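Local coordinates for salicylaldehyde dehydrogenase NahF (Pseudomonas putida, PDB 4JZ6), which probably catalyses the NAD+-dependent oxidation of salicylaldehyde to salicylate, a step of naphthalene degradation, as a member of the aldehyde dehydrogenase family, at residues Arg39-Ser44 against Asp332-Gly337; Gln64-Ala69 against Val214-Asn219; Ala280-Ala285 against Ala314-Ala319; Gly355-Ala360 against Pro379-Asp384. All blocks are in the same frame, centred on the assembly; numbering follows the deposited sequence.

Contact 1: Arg39-Ser44 against Asp332-Gly337; sequences RKHPVS and DPCLTG
H41 and D332 meet through a single weak hydrogen bond that ties the loop leaving strand 36-40, an outermost strand of its sheet, to an Asx turn at D332-C334 in the loop between helices 311-327 and 349-362. CG of H41 is anti to the backbone N (chi1 -172°), which carries NE2 toward D332. NE2 of H41 gives its hydrogen to OD2 of D332 over 2.8 Å, but the angle at the hydrogen is only 122°. The carboxylate oxygen lies at the ring edge, near its plane, and the two planes differ by 22°. Water 1 bridges the pair, lying 2.9 Å from H41 NE2 and donating to D332 OD1. Through ND1, the imidazole accepts from the backbone N of S44 at 3.1 Å, in the ring plane, which helps hold the ring's rotation. A leucine in place of H41 would probably leave OD2 of D332 and the S44 amide without these mates and break the water bridge. The sulfur-aromatic approach is slight, C334 SG standing obliquely 5.0 Å from the ring centroid. The Asx turn holds the carboxylate, the backbone N of C334 donating to D332 OD1 at 3.1 Å from above the carboxylate plane.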
loop_
_atom_site.group_PDB
_atom_site.type_symbol
_atom_site.label_atom_id
_atom_site.label_comp_id
_atom_site.label_asym_id
_atom_site.label_seq_id
_atom_site.Cartn_x
_atom_site.Cartn_y
_atom_site.Cartn_z
ATOM N N ARG A 39 -26.955 13.599 -17.230
ATOM C CA ARG A 39 -26.113 12.829 -18.127
ATOM C C ARG A 39 -26.796 12.862 -19.485
ATOM O O ARG A 39 -27.761 12.132 -19.722
ATOM C CB ARG A 39 -25.963 11.390 -17.626
ATOM C CG ARG A 39 -25.352 10.416 -18.626
ATOM C CD ARG A 39 -24.047 10.933 -19.211
ATOM N NE ARG A 39 -23.386 9.944 -20.063
ATOM C CZ ARG A 39 -22.506 10.253 -21.014
ATOM N NH1 ARG A 39 -22.188 11.521 -21.240
ATOM N NH2 ARG A 39 -21.945 9.299 -21.747
ATOM N N LYS A 40 -26.326 13.742 -20.365
ATOM C CA LYS A 40 -26.871 13.811 -21.712
ATOM C C LYS A 40 -26.125 12.819 -22.595
ATOM O O LYS A 40 -24.949 12.535 -22.363
ATOM C CB LYS A 40 -26.736 15.220 -22.293
ATOM C CG LYS A 40 -27.415 16.327 -21.497
ATOM C CD LYS A 40 -27.022 17.687 -22.062
ATOM C CE LYS A 40 -27.497 18.837 -21.186
ATOM N NZ LYS A 40 -26.870 20.132 -21.597
ATOM N N HIS A 41 -26.815 12.287 -23.596
ATOM C CA HIS A 41 -26.191 11.419 -24.582
ATOM C C HIS A 41 -25.108 12.204 -25.314
ATOM O O HIS A 41 -25.340 13.337 -25.744
ATOM C CB HIS A 41 -27.244 10.916 -25.569
ATOM C CG HIS A 41 -26.745 9.868 -26.514
ATOM N ND1 HIS A 41 -26.219 10.170 -27.750
ATOM C CD2 HIS A 41 -26.706 8.519 -26.405
ATOM C CE1 HIS A 41 -25.877 9.051 -28.366
ATOM N NE2 HIS A 41 -26.160 8.036 -27.571
ATOM N N PRO A 42 -23.914 11.608 -25.450
ATOM C CA PRO A 42 -22.761 12.315 -26.019
ATOM C C PRO A 42 -22.903 12.715 -27.496
ATOM O O PRO A 42 -22.162 13.591 -27.938
ATOM C CB PRO A 42 -21.609 11.326 -25.821
ATOM C CG PRO A 42 -22.259 10.004 -25.697
ATOM C CD PRO A 42 -23.568 10.244 -25.022
ATOM N N VAL A 43 -23.825 12.119 -28.249
ATOM C CA VAL A 43 -24.000 12.557 -29.635
ATOM C C VAL A 43 -25.342 13.251 -29.915
ATOM O O VAL A 43 -25.394 14.182 -30.722
ATOM C CB VAL A 43 -23.687 11.429 -30.682
ATOM C CG1 VAL A 43 -23.223 10.151 -29.997
ATOM C CG2 VAL A 43 -24.869 11.164 -31.600
ATOM N N SER A 44 -26.409 12.828 -29.236
ATOM C CA SER A 44 -27.747 13.375 -29.498
ATOM C C SER A 44 -28.081 14.556 -28.589
ATOM O O SER A 44 -28.987 15.346 -28.890
ATOM C CB SER A 44 -28.822 12.291 -29.344
ATOM O OG SER A 44 -29.115 12.046 -27.977
ATOM N N ASP A 332 -25.129 2.681 -32.472
ATOM C CA ASP A 332 -25.518 3.047 -31.116
ATOM C C ASP A 332 -26.373 1.954 -30.481
ATOM O O ASP A 332 -27.519 1.751 -30.888
ATOM C CB ASP A 332 -26.273 4.377 -31.117
ATOM C CG ASP A 332 -26.393 4.986 -29.729
ATOM O OD1 ASP A 332 -26.321 4.229 -28.732
ATOM O OD2 ASP A 332 -26.560 6.225 -29.638
ATOM N N PRO A 333 -25.821 1.257 -29.470
ATOM C CA PRO A 333 -26.519 0.150 -28.805
ATOM C C PRO A 333 -27.877 0.526 -28.209
ATOM O O PRO A 333 -28.726 -0.357 -28.073
ATOM C CB PRO A 333 -25.542 -0.288 -27.700
ATOM C CG PRO A 333 -24.510 0.789 -27.604
ATOM C CD PRO A 333 -24.447 1.423 -28.961
ATOM N N CYS A 334 -28.095 1.795 -27.874
ATOM C CA CYS A 334 -29.404 2.204 -27.366
ATOM C C CYS A 334 -30.431 2.329 -28.497
ATOM O O CYS A 334 -31.635 2.417 -28.248
ATOM C CB CYS A 334 -29.315 3.499 -26.542
ATOM S SG CYS A 334 -29.198 5.044 -27.491
ATOM N N LEU A 335 -29.946 2.324 -29.739
ATOM C CA LEU A 335 -30.817 2.415 -30.912
ATOM C C LEU A 335 -30.909 1.096 -31.679
ATOM O O LEU A 335 -31.947 0.781 -32.259
ATOM C CB LEU A 335 -30.335 3.515 -31.863
ATOM C CG LEU A 335 -30.791 4.960 -31.651
ATOM C CD1 LEU A 335 -31.809 5.083 -30.519
ATOM C CD2 LEU A 335 -29.587 5.853 -31.398
ATOM N N THR A 336 -29.822 0.331 -31.684
ATOM C CA THR A 336 -29.739 -0.872 -32.507
ATOM C C THR A 336 -28.755 -1.872 -31.909
ATOM O O THR A 336 -27.817 -1.491 -31.215
ATOM C CB THR A 336 -29.336 -0.526 -33.969
ATOM O OG1 THR A 336 -29.324 -1.715 -34.769
ATOM C CG2 THR A 336 -27.967 0.127 -34.023
ATOM N N GLY A 337 -28.973 -3.155 -32.177
ATOM C CA GLY A 337 -28.143 -4.195 -31.594
ATOM C C GLY A 337 -26.913 -4.529 -32.414
ATOM O O GLY A 337 -26.694 -3.959 -33.486
HETATM O O HOH W 1 -25.706 5.335 -26.485
#

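Contact 2: Gln64-Ala69 against Val214-Asn219; sequences QAAEEA and VLNYLN
A65 is the first residue of helix 56-73 in this segment to touch strand 215-218, through a methyl group. Its CB points toward the strand and stops 3.6 Å from OD1 of N216, a van der Waals approach to an amide oxygen hydrogen-bonded elsewhere, to the backbone N of N25. One residue on, A66 lays its CB 3.9 Å from ND2 of the same asparagine, so the two successive alanines meet the two ends of one amide. N216 reaches them because its CG stands beside the backbone N and anti to the carbonyl carbon (chi1 -57°). Its ND2 has a weak hydrogen bond to G213 O, and with both amide atoms engaged the buried group is held without any polar link to the helix. A66 also marks the closest backbone approach, its CA lying 5.8 Å from the CA of V214. About one turn after A65, A69 meets V214, just before the strand: its CB comes within 4.0 Å of the backbone N and 4.5 Å of CG2 of that valine, whose own CB points away. Three small residues thus let helix and strand come close, with 159 Å² buried in all. Strand 186-189, whose V187 touches A66, pairs with strand 215-218 in parallel, and Y217 forms backbone hydrogen bonds with F23 of strand 18-24, which also sets I24 against A65 and N216. The parallel run 215-218, 186-189, 159-162, 240-244 is consistent with the Rossmann-like NAD-binding domain of aldehyde dehydrogenases, and helix 195-208 packs on L215 and Y217.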
loop_
_atom_site.group_PDB
_atom_site.type_symbol
_atom_site.label_atom_id
_atom_site.label_comp_id
_atom_site.label_asym_id
_atom_site.label_seq_id
_atom_site.Cartn_x
_atom_site.Cartn_y
_atom_site.Cartn_z
ATOM N N GLN A 64 -20.415 9.901 8.055
ATOM C CA GLN A 64 -20.918 9.745 9.414
ATOM C C GLN A 64 -21.839 8.532 9.513
ATOM O O GLN A 64 -21.718 7.722 10.437
ATOM C CB GLN A 64 -21.617 11.025 9.883
ATOM C CG GLN A 64 -20.645 12.187 10.123
ATOM C CD GLN A 64 -21.342 13.524 10.330
ATOM O OE1 GLN A 64 -22.535 13.673 10.051
ATOM N NE2 GLN A 64 -20.592 14.506 10.817
ATOM N N ALA A 65 -22.737 8.399 8.541
ATOM C CA ALA A 65 -23.590 7.219 8.446
ATOM C C ALA A 65 -22.750 5.939 8.387
ATOM O O ALA A 65 -23.006 4.989 9.124
ATOM C CB ALA A 65 -24.500 7.318 7.233
ATOM N N ALA A 66 -21.744 5.927 7.518
ATOM C CA ALA A 66 -20.880 4.761 7.375
ATOM C C ALA A 66 -20.155 4.438 8.679
ATOM O O ALA A 66 -20.070 3.274 9.079
ATOM C CB ALA A 66 -19.883 4.964 6.248
ATOM N N GLU A 67 -19.636 5.473 9.335
ATOM C CA GLU A 67 -18.941 5.306 10.610
ATOM C C GLU A 67 -19.875 4.706 11.654
ATOM O O GLU A 67 -19.529 3.734 12.329
ATOM C CB GLU A 67 -18.377 6.647 11.097
ATOM C CG GLU A 67 -17.737 6.612 12.480
ATOM C CD GLU A 67 -16.259 6.258 12.456
ATOM O OE1 GLU A 67 -15.534 6.690 13.376
ATOM O OE2 GLU A 67 -15.816 5.551 11.527
ATOM N N GLU A 68 -21.067 5.284 11.763
ATOM C CA GLU A 68 -22.056 4.850 12.740
ATOM C C GLU A 68 -22.469 3.397 12.532
ATOM O O GLU A 68 -22.559 2.626 13.483
ATOM C CB GLU A 68 -23.284 5.765 12.685
ATOM C CG GLU A 68 -24.411 5.361 13.626
ATOM C CD GLU A 68 -24.050 5.509 15.100
ATOM O OE1 GLU A 68 -23.082 6.240 15.422
ATOM O OE2 GLU A 68 -24.748 4.890 15.938
ATOM N N ALA A 69 -22.714 3.027 11.281
ATOM C CA ALA A 69 -23.134 1.671 10.963
ATOM C C ALA A 69 -22.018 0.676 11.238
ATOM O O ALA A 69 -22.276 -0.466 11.626
ATOM C CB ALA A 69 -23.579 1.577 9.515
ATOM N N VAL A 214 -24.496 0.743 5.762
ATOM C CA VAL A 214 -23.372 -0.093 5.372
ATOM C C VAL A 214 -22.879 0.307 3.979
ATOM O O VAL A 214 -21.678 0.313 3.717
ATOM C CB VAL A 214 -23.721 -1.587 5.442
ATOM C CG1 VAL A 214 -22.524 -2.424 5.051
ATOM C CG2 VAL A 214 -24.163 -1.951 6.844
ATOM N N LEU A 215 -23.813 0.655 3.097
ATOM C CA LEU A 215 -23.472 1.216 1.792
ATOM C C LEU A 215 -24.157 2.559 1.579
ATOM O O LEU A 215 -25.376 2.671 1.685
ATOM C CB LEU A 215 -23.857 0.262 0.662
ATOM C CG LEU A 215 -23.628 0.788 -0.760
ATOM C CD1 LEU A 215 -22.144 1.000 -1.031
ATOM C CD2 LEU A 215 -24.231 -0.150 -1.793
ATOM N N ASN A 216 -23.364 3.578 1.275
ATOM C CA ASN A 216 -23.888 4.917 1.054
ATOM C C ASN A 216 -23.401 5.453 -0.291
ATOM O O ASN A 216 -22.216 5.362 -0.609
ATOM C CB ASN A 216 -23.477 5.840 2.201
ATOM C CG ASN A 216 -23.934 5.318 3.560
ATOM O OD1 ASN A 216 -25.007 5.678 4.045
ATOM N ND2 ASN A 216 -23.125 4.461 4.173
ATOM N N TYR A 217 -24.318 6.010 -1.077
ATOM C CA TYR A 217 -24.041 6.327 -2.474
ATOM C C TYR A 217 -24.068 7.821 -2.762
ATOM O O TYR A 217 -25.012 8.523 -2.400
ATOM C CB TYR A 217 -25.039 5.587 -3.375
ATOM C CG TYR A 217 -25.056 6.022 -4.825
ATOM C CD1 TYR A 217 -26.243 6.420 -5.434
ATOM C CD2 TYR A 217 -23.895 6.022 -5.592
ATOM C CE1 TYR A 217 -26.275 6.810 -6.767
ATOM C CE2 TYR A 217 -23.918 6.416 -6.930
ATOM C CZ TYR A 217 -25.111 6.806 -7.509
ATOM O OH TYR A 217 -25.142 7.197 -8.830
ATOM N N LEU A 218 -23.022 8.298 -3.424
ATOM C CA LEU A 218 -22.916 9.702 -3.783
ATOM C C LEU A 218 -22.562 9.851 -5.254
ATOM O O LEU A 218 -21.761 9.083 -5.795
ATOM C CB LEU A 218 -21.837 10.389 -2.952
ATOM C CG LEU A 218 -22.021 10.475 -1.442
ATOM C CD1 LEU A 218 -20.701 10.871 -0.823
ATOM C CD2 LEU A 218 -23.097 11.478 -1.098
ATOM N N ASN A 219 -23.169 10.840 -5.897
ATOM C CA ASN A 219 -22.793 11.212 -7.249
ATOM C C ASN A 219 -22.888 12.721 -7.392
ATOM O O ASN A 219 -23.593 13.379 -6.623
ATOM C CB ASN A 219 -23.681 10.513 -8.275
ATOM C CG ASN A 219 -22.926 10.140 -9.531
ATOM O OD1 ASN A 219 -21.960 10.807 -9.904
ATOM N ND2 ASN A 219 -23.352 9.062 -10.187
#

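Contact 3: Ala280-Ala285 against Ala314-Ala319; sequences ADINAA and ADEFVA. With SO4 (sulfate ion), chain E.
I282 and A285, in the first turn of helix 282-294, pack on E316 and F317 of helix 311-327, a helix-helix contact beside an N-capped helix start that holds a sulfate ion. The apolar part centres on F317. I282 CG2 lies near the plane of the phenyl ring at its edge, 4.1 Å from F317 CD1, and A285 CB stands 4.0 Å from F317 CE1. Farther out, CD1 of I282 abuts the carboxylate of E316, 3.4 Å from its CD; the charge of that group is met by a salt bridge to R320. The remaining polar bonds lie at the helix start. D281, at the N-cap, has CG anti to the backbone N (chi1 -179°), which brings OD1 to the A284 amide in a nearly straight bond (172°), met from above the carboxylate plane. Replacing D281 by an alanine would probably leave the A284 N-H without its cap and the helix start less firmly set. R431 and R320 also bind the sulfate, probably picked up from the crystallisation liquor, and F494 of the second subunit packs on D281 and A284. The anion sits at the helix start, where N283 N donates to its O4 at 3.2 Å.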
loop_
_atom_site.group_PDB
_atom_site.type_symbol
_atom_site.label_atom_id
_atom_site.label_comp_id
_atom_site.label_asym_id
_atom_site.label_seq_id
_atom_site.Cartn_x
_atom_site.Cartn_y
_atom_site.Cartn_z
ATOM N N ALA A 280 4.150 -16.729 -33.672
ATOM C CA ALA A 280 2.748 -16.727 -33.275
ATOM C C ALA A 280 1.788 -17.440 -34.229
ATOM O O ALA A 280 1.992 -17.471 -35.438
ATOM C CB ALA A 280 2.283 -15.299 -33.026
ATOM N N ASP A 281 0.749 -18.033 -33.647
ATOM C CA ASP A 281 -0.421 -18.473 -34.382
ATOM C C ASP A 281 -1.137 -17.186 -34.785
ATOM O O ASP A 281 -1.860 -16.600 -33.983
ATOM C CB ASP A 281 -1.299 -19.325 -33.461
ATOM C CG ASP A 281 -2.558 -19.860 -34.144
ATOM O OD1 ASP A 281 -2.984 -19.318 -35.190
ATOM O OD2 ASP A 281 -3.140 -20.829 -33.604
ATOM N N ILE A 282 -0.916 -16.736 -36.018
ATOM C CA ILE A 282 -1.430 -15.442 -36.466
ATOM C C ILE A 282 -2.957 -15.372 -36.431
ATOM O O ILE A 282 -3.532 -14.347 -36.050
ATOM C CB ILE A 282 -0.906 -15.089 -37.868
ATOM C CG1 ILE A 282 0.619 -15.065 -37.857
ATOM C CG2 ILE A 282 -1.437 -13.738 -38.330
ATOM C CD1 ILE A 282 1.217 -14.755 -39.201
ATOM N N ASN A 283 -3.611 -16.461 -36.820
ATOM C CA ASN A 283 -5.059 -16.552 -36.688
ATOM C C ASN A 283 -5.497 -16.238 -35.258
ATOM O O ASN A 283 -6.304 -15.337 -35.026
ATOM C CB ASN A 283 -5.546 -17.944 -37.091
ATOM C CG ASN A 283 -7.034 -18.129 -36.862
ATOM O OD1 ASN A 283 -7.454 -18.772 -35.895
ATOM N ND2 ASN A 283 -7.842 -17.560 -37.750
ATOM N N ALA A 284 -4.933 -16.975 -34.306
ATOM C CA ALA A 284 -5.282 -16.828 -32.902
ATOM C C ALA A 284 -4.958 -15.436 -32.364
ATOM O O ALA A 284 -5.702 -14.889 -31.544
ATOM C CB ALA A 284 -4.585 -17.893 -32.076
ATOM N N ALA A 285 -3.846 -14.867 -32.817
ATOM C CA ALA A 285 -3.411 -13.565 -32.325
ATOM C C ALA A 285 -4.308 -12.455 -32.853
ATOM O O ALA A 285 -4.657 -11.530 -32.117
ATOM C CB ALA A 285 -1.963 -13.303 -32.689
ATOM N N ALA A 314 4.902 -9.005 -39.219
ATOM C CA ALA A 314 4.089 -7.789 -39.131
ATOM C C ALA A 314 3.144 -7.527 -40.306
ATOM O O ALA A 314 1.939 -7.362 -40.108
ATOM C CB ALA A 314 4.984 -6.585 -38.917
ATOM N N ASP A 315 3.696 -7.464 -41.515
ATOM C CA ASP A 315 2.902 -7.175 -42.707
ATOM C C ASP A 315 1.713 -8.118 -42.858
ATOM O O ASP A 315 0.603 -7.686 -43.179
ATOM C CB ASP A 315 3.767 -7.228 -43.969
ATOM C CG ASP A 315 4.611 -5.983 -44.154
ATOM O OD1 ASP A 315 4.209 -4.909 -43.662
ATOM O OD2 ASP A 315 5.674 -6.078 -44.803
ATOM N N GLU A 316 1.945 -9.405 -42.623
ATOM C CA GLU A 316 0.887 -10.396 -42.754
ATOM C C GLU A 316 -0.140 -10.217 -41.647
ATOM O O GLU A 316 -1.343 -10.206 -41.904
ATOM C CB GLU A 316 1.465 -11.807 -42.708
ATOM C CG GLU A 316 0.430 -12.911 -42.808
ATOM C CD GLU A 316 1.034 -14.289 -42.585
ATOM O OE1 GLU A 316 2.283 -14.397 -42.520
ATOM O OE2 GLU A 316 0.262 -15.265 -42.464
ATOM N N PHE A 317 0.345 -10.068 -40.417
ATOM C CA PHE A 317 -0.527 -9.886 -39.260
ATOM C C PHE A 317 -1.381 -8.631 -39.380
ATOM O O PHE A 317 -2.581 -8.659 -39.098
ATOM C CB PHE A 317 0.288 -9.821 -37.968
ATOM C CG PHE A 317 -0.514 -9.400 -36.772
ATOM C CD1 PHE A 317 -1.241 -10.331 -36.051
ATOM C CD2 PHE A 317 -0.544 -8.071 -36.371
ATOM C CE1 PHE A 317 -1.985 -9.946 -34.952
ATOM C CE2 PHE A 317 -1.286 -7.678 -35.278
ATOM C CZ PHE A 317 -2.007 -8.615 -34.565
ATOM N N VAL A 318 -0.751 -7.529 -39.774
ATOM C CA VAL A 318 -1.455 -6.260 -39.922
ATOM C C VAL A 318 -2.552 -6.368 -40.979
ATOM O O VAL A 318 -3.650 -5.845 -40.800
ATOM C CB VAL A 318 -0.484 -5.096 -40.256
ATOM C CG1 VAL A 318 -1.249 -3.838 -40.644
ATOM C CG2 VAL A 318 0.424 -4.808 -39.077
ATOM N N ALA A 319 -2.262 -7.075 -42.065
ATOM C CA ALA A 319 -3.243 -7.255 -43.131
ATOM C C ALA A 319 -4.504 -7.969 -42.636
ATOM O O ALA A 319 -5.621 -7.528 -42.906
ATOM C CB ALA A 319 -2.629 -7.997 -44.308
HETATM S S SO4 E . -0.998 -19.051 -38.834
HETATM O O1 SO4 E . -0.340 -18.689 -40.089
HETATM O O2 SO4 E . -0.899 -20.497 -38.648
HETATM O O3 SO4 E . -0.316 -18.369 -37.740
HETATM O O4 SO4 E . -2.409 -18.658 -38.858
#

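Contact 4: Gly355-Ala360 against Pro379-Asp384; sequences GLFKDA and PATILD
With CG anti to the backbone N (chi1 -163°), F357 swings its ring from helix 349-362 toward strand 381-384, while L383 holds CG beside its own backbone N (chi1 -57°) and sends both methyls to the helix. The pair forms part of a helix-on-sheet layer in the alpha/beta fold: strand 381-384 belongs to a mixed seven-stranded sheet, and the helix runs roughly along the strand, the short axes 10.9 Å apart and 30° from parallel. No hydrogen bond joins the two segments, and the contact is a buried apolar one. The two branches of L383 divide the work. CD2 sits over one face of the F357 ring, 4.1 Å from CZ, whereas CD1 meets the methyl of A360 nearly one turn further along the helix, 4.2 Å from its CB. T381, two residues earlier and directed to the same side of the strand, turns its methyl rather than its hydroxyl to the ring. Its OG1 has the carbonyl oxygens of P379 and G371 within reach. Around them, V367 of the adjacent antiparallel strand touches both F357 and L383, and I401 of the parallel neighbour touches F357 and T381. The shortest approach between the segments is F357 CE2 to T381 CG2, 3.7 Å, with the methyl standing obliquely to the ring.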
loop_
_atom_site.group_PDB
_atom_site.type_symbol
_atom_site.label_atom_id
_atom_site.label_comp_id
_atom_site.label_asym_id
_atom_site.label_seq_id
_atom_site.Cartn_x
_atom_site.Cartn_y
_atom_site.Cartn_z
ATOM N N GLY A 355 -5.737 14.824 -31.107
ATOM C CA GLY A 355 -4.457 15.408 -30.743
ATOM C C GLY A 355 -3.367 14.358 -30.841
ATOM O O GLY A 355 -2.315 14.592 -31.435
ATOM N N LEU A 356 -3.637 13.186 -30.272
ATOM C CA LEU A 356 -2.728 12.048 -30.351
ATOM C C LEU A 356 -2.564 11.561 -31.796
ATOM O O LEU A 356 -1.462 11.213 -32.226
ATOM C CB LEU A 356 -3.237 10.903 -29.468
ATOM C CG LEU A 356 -2.926 10.889 -27.965
ATOM C CD1 LEU A 356 -1.448 10.662 -27.732
ATOM C CD2 LEU A 356 -3.369 12.158 -27.264
ATOM N N PHE A 357 -3.675 11.548 -32.529
ATOM C CA PHE A 357 -3.731 11.077 -33.911
ATOM C C PHE A 357 -2.888 11.967 -34.836
ATOM O O PHE A 357 -2.057 11.468 -35.598
ATOM C CB PHE A 357 -5.198 11.058 -34.355
ATOM C CG PHE A 357 -5.479 10.239 -35.591
ATOM C CD1 PHE A 357 -4.768 10.429 -36.764
ATOM C CD2 PHE A 357 -6.497 9.297 -35.580
ATOM C CE1 PHE A 357 -5.049 9.682 -37.897
ATOM C CE2 PHE A 357 -6.787 8.547 -36.710
ATOM C CZ PHE A 357 -6.061 8.740 -37.869
ATOM N N LYS A 358 -3.111 13.277 -34.778
ATOM C CA LYS A 358 -2.369 14.210 -35.619
ATOM C C LYS A 358 -0.871 14.108 -35.365
ATOM O O LYS A 358 -0.077 14.067 -36.306
ATOM C CB LYS A 358 -2.832 15.653 -35.394
ATOM C CG LYS A 358 -2.085 16.664 -36.261
ATOM C CD LYS A 358 -2.349 18.115 -35.856
ATOM C CE LYS A 358 -1.620 19.083 -36.795
ATOM N NZ LYS A 358 -1.793 20.515 -36.412
ATOM N N ASP A 359 -0.493 14.067 -34.090
ATOM C CA ASP A 359 0.913 13.997 -33.710
ATOM C C ASP A 359 1.596 12.777 -34.317
ATOM O O ASP A 359 2.658 12.892 -34.928
ATOM C CB ASP A 359 1.065 13.976 -32.187
ATOM C CG ASP A 359 2.499 13.746 -31.752
ATOM O OD1 ASP A 359 3.244 14.740 -31.607
ATOM O OD2 ASP A 359 2.884 12.571 -31.566
ATOM N N ALA A 360 0.976 11.613 -34.140
ATOM C CA ALA A 360 1.473 10.377 -34.730
ATOM C C ALA A 360 1.561 10.493 -36.247
ATOM O O ALA A 360 2.583 10.159 -36.846
ATOM C CB ALA A 360 0.579 9.212 -34.342
ATOM N N PRO A 379 -14.629 5.743 -36.247
ATOM C CA PRO A 379 -14.520 4.401 -36.826
ATOM C C PRO A 379 -13.377 3.633 -36.178
ATOM O O PRO A 379 -12.470 4.256 -35.625
ATOM C CB PRO A 379 -14.200 4.681 -38.296
ATOM C CG PRO A 379 -13.624 6.058 -38.318
ATOM C CD PRO A 379 -14.302 6.802 -37.219
ATOM N N ALA A 380 -13.430 2.305 -36.228
ATOM C CA ALA A 380 -12.329 1.493 -35.728
ATOM C C ALA A 380 -11.060 1.861 -36.489
ATOM O O ALA A 380 -11.023 1.806 -37.718
ATOM C CB ALA A 380 -12.637 0.021 -35.882
ATOM N N THR A 381 -10.027 2.251 -35.750
ATOM C CA THR A 381 -8.819 2.798 -36.352
ATOM C C THR A 381 -7.555 2.061 -35.895
ATOM O O THR A 381 -7.374 1.804 -34.709
ATOM C CB THR A 381 -8.691 4.304 -36.026
ATOM O OG1 THR A 381 -9.874 4.992 -36.451
ATOM C CG2 THR A 381 -7.490 4.913 -36.721
ATOM N N ILE A 382 -6.690 1.720 -36.846
ATOM C CA ILE A 382 -5.393 1.121 -36.535
ATOM C C ILE A 382 -4.265 1.939 -37.167
ATOM O O ILE A 382 -4.295 2.230 -38.366
ATOM C CB ILE A 382 -5.285 -0.330 -37.051
ATOM C CG1 ILE A 382 -6.444 -1.186 -36.543
ATOM C CG2 ILE A 382 -3.969 -0.945 -36.633
ATOM C CD1 ILE A 382 -6.522 -2.538 -37.207
ATOM N N LEU A 383 -3.279 2.318 -36.356
ATOM C CA LEU A 383 -2.103 3.024 -36.857
ATOM C C LEU A 383 -0.909 2.072 -36.866
ATOM O O LEU A 383 -0.664 1.358 -35.887
ATOM C CB LEU A 383 -1.800 4.261 -36.007
ATOM C CG LEU A 383 -2.923 5.294 -35.878
ATOM C CD1 LEU A 383 -2.506 6.456 -34.993
ATOM C CD2 LEU A 383 -3.311 5.790 -37.238
ATOM N N ASP A 384 -0.182 2.056 -37.981
ATOM C CA ASP A 384 0.980 1.187 -38.141
ATOM C C ASP A 384 2.262 2.018 -38.176
ATOM O O ASP A 384 2.219 3.222 -38.442
ATOM C CB ASP A 384 0.860 0.379 -39.433
ATOM C CG ASP A 384 1.830 -0.793 -39.488
ATOM O OD1 ASP A 384 2.689 -0.911 -38.585
ATOM O OD2 ASP A 384 1.738 -1.592 -40.444
#

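Contacts 2, 3 and 4 are buried, whereas contact 1 is only partly so and is the sole one with a direct hydrogen bond between its segments, supplemented by water. Contacts 2 and 4 both set a helix on a strand, but of different sheets: alanine methyls meet an asparagine amide in contact 2, a phenyl ring meets aliphatic groups in contact 4. Contact 3 joins two helices and has polar bonds at one helix start and around E316. Contacts 3 and 4 share a neighbourhood, touching through V318 CG2 and D384 OD2 at 3.7 Å, while contacts 2 and 3 lie across the chain's centre with their own centres about 51 Å apart.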